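Local atomic coordinates of DNA mismatch repair protein MutL (Aquifex aeolicus, PDB entry 6LZI), a protein that binds and probably hydrolyses ATP through its Bergerat-fold ATPase domain as part of DNA mismatch repair, here holding ADP and magnesium. Residues Ser94-Ser99 with Ile116-Gly121. Sequence-based numbering, arbitrary orientation.
Sequences SISSVS and IEVEAG
Ala120 N donates to Ser99 O over 2.9 Å in an almost straight bond (176° at the hydrogen), illustrating how the loop leaving a helix can be tied to a type I' turn largely through backbone. One residue on, Gly121 N makes a weak, bent bond to Ser96 O at 3.1 Å, so two successive amides of the turn reach carbonyls flanking Ser97 and Val98. Between the two amides, Ala120 CA lies 3.4 Å from Ser97 O in a CH...O contact, and a water donates to Ser97 O and Ala120 O. Side chains add one apolar touch: Val118 CG1, anti to its backbone nitrogen (chi1 169°), meets Ser96 CB at 3.8 Å.

Behind this first shell, serine hydroxyls turn back onto carbonyls of the last helical turn. Ser99 OG reaches Ile95 O at 2.8 Å and Ser97 OG Ser94 O at 3.1 Å, each from above the carbonyl plane, while Ser96 OG can share its one proton between Tyr93 O, the stronger partner, and Leu92 O. The glycine suits the turn, since its backbone angles would press a side chain against the preceding carbonyl oxygen. Ile95 packs on helix 16-29, and Val65 touches Ser96 and Val118. Helix 91-96, whose first residues line the ADP pocket, passes through loop 97-99 into strand 100-106 beside the hairpin of strands 113-119 and 122-129, at one margin of the ATPase sheet.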
loop_
_atom_site.group_PDB
_atom_site.type_symbol
_atom_site.label_atom_id
_atom_site.label_comp_id
_atom_site.label_asym_id
_atom_site.label_seq_id
_atom_site.Cartn_x
_atom_site.Cartn_y
_atom_site.Cartn_z
ATOM N N SER A 94 -10.058 -14.340 -5.237
ATOM C CA SER A 94 -10.528 -14.385 -3.880
ATOM C C SER A 94 -11.239 -13.070 -3.539
ATOM O O SER A 94 -12.276 -13.090 -2.858
ATOM C CB SER A 94 -9.331 -14.765 -2.975
ATOM O OG SER A 94 -8.908 -13.661 -2.231
ATOM N N ILE A 95 -10.802 -11.927 -4.109
ATOM C CA ILE A 95 -11.508 -10.649 -3.868
ATOM C C ILE A 95 -12.842 -10.618 -4.601
ATOM O O ILE A 95 -13.855 -10.183 -4.049
ATOM C CB ILE A 95 -10.631 -9.455 -4.303
ATOM C CG1 ILE A 95 -9.389 -9.339 -3.395
ATOM C CG2 ILE A 95 -11.422 -8.083 -4.298
ATOM C CD1 ILE A 95 -8.353 -8.345 -3.911
ATOM N N SER A 96 -12.874 -11.087 -5.828
ATOM C CA SER A 96 -14.128 -10.982 -6.595
ATOM C C SER A 96 -15.190 -11.938 -6.090
ATOM O O SER A 96 -16.391 -11.721 -6.313
ATOM C CB SER A 96 -13.832 -11.270 -8.050
ATOM O OG SER A 96 -13.486 -12.664 -8.228
ATOM N N SER A 97 -14.778 -12.970 -5.371
ATOM C CA SER A 97 -15.786 -13.923 -4.945
ATOM C C SER A 97 -16.515 -13.496 -3.671
ATOM O O SER A 97 -17.399 -14.231 -3.172
ATOM C CB SER A 97 -15.109 -15.281 -4.802
ATOM O OG SER A 97 -14.181 -15.301 -3.764
ATOM N N VAL A 98 -16.217 -12.313 -3.161
ATOM C CA VAL A 98 -16.629 -11.881 -1.835
ATOM C C VAL A 98 -17.048 -10.417 -1.974
ATOM O O VAL A 98 -17.098 -9.666 -1.015
ATOM C CB VAL A 98 -15.450 -12.231 -0.894
ATOM C CG1 VAL A 98 -14.391 -11.165 -0.624
ATOM C CG2 VAL A 98 -15.728 -13.304 0.083
ATOM N N SER A 99 -17.312 -9.992 -3.213
ATOM C CA SER A 99 -17.663 -8.626 -3.494
ATOM C C SER A 99 -18.402 -8.555 -4.815
ATOM O O SER A 99 -18.493 -9.532 -5.573
ATOM C CB SER A 99 -16.441 -7.674 -3.599
ATOM O OG SER A 99 -15.595 -8.019 -4.678
ATOM N N ILE A 116 -14.360 -6.085 -16.850
ATOM C CA ILE A 116 -15.049 -7.321 -16.484
ATOM C C ILE A 116 -15.770 -7.075 -15.176
ATOM O O ILE A 116 -15.294 -6.337 -14.301
ATOM C CB ILE A 116 -14.067 -8.505 -16.364
ATOM C CG1 ILE A 116 -14.811 -9.798 -16.049
ATOM C CG2 ILE A 116 -13.006 -8.264 -15.292
ATOM C CD1 ILE A 116 -14.141 -11.051 -16.597
ATOM N N GLU A 117 -16.961 -7.617 -15.060
ATOM C CA GLU A 117 -17.769 -7.404 -13.880
ATOM C C GLU A 117 -18.133 -8.761 -13.275
ATOM O O GLU A 117 -18.440 -9.720 -13.992
ATOM C CB GLU A 117 -19.039 -6.581 -14.186
ATOM C CG GLU A 117 -19.877 -6.370 -12.938
ATOM C CD GLU A 117 -21.080 -5.447 -13.163
ATOM O OE1 GLU A 117 -21.459 -5.272 -14.324
ATOM O OE2 GLU A 117 -21.633 -4.903 -12.186
ATOM N N VAL A 118 -17.996 -8.862 -11.960
ATOM C CA VAL A 118 -18.155 -10.153 -11.290
ATOM C C VAL A 118 -18.945 -9.889 -10.025
ATOM O O VAL A 118 -18.739 -8.872 -9.360
ATOM C CB VAL A 118 -16.797 -10.817 -10.965
ATOM C CG1 VAL A 118 -16.964 -12.013 -10.052
ATOM C CG2 VAL A 118 -16.062 -11.205 -12.254
ATOM N N GLU A 119 -19.813 -10.820 -9.657
ATOM C CA GLU A 119 -20.463 -10.753 -8.368
ATOM C C GLU A 119 -20.249 -12.080 -7.664
ATOM O O GLU A 119 -20.695 -13.123 -8.158
ATOM C CB GLU A 119 -21.950 -10.481 -8.526
ATOM C CG GLU A 119 -22.636 -10.184 -7.235
ATOM C CD GLU A 119 -24.132 -10.334 -7.363
ATOM O OE1 GLU A 119 -24.661 -11.397 -6.954
ATOM O OE2 GLU A 119 -24.761 -9.391 -7.895
ATOM N N ALA A 120 -19.603 -12.031 -6.499
ATOM C CA ALA A 120 -19.393 -13.228 -5.704
ATOM C C ALA A 120 -18.914 -14.403 -6.554
ATOM O O ALA A 120 -19.394 -15.539 -6.437
ATOM C CB ALA A 120 -20.667 -13.558 -4.947
ATOM N N GLY A 121 -17.966 -14.123 -7.440
ATOM C CA GLY A 121 -17.315 -15.120 -8.246
ATOM C C GLY A 121 -17.997 -15.390 -9.572
ATOM O O GLY A 121 -17.372 -15.963 -10.468
HETATM O O HOH W 1 -18.412 -16.639 -3.619
#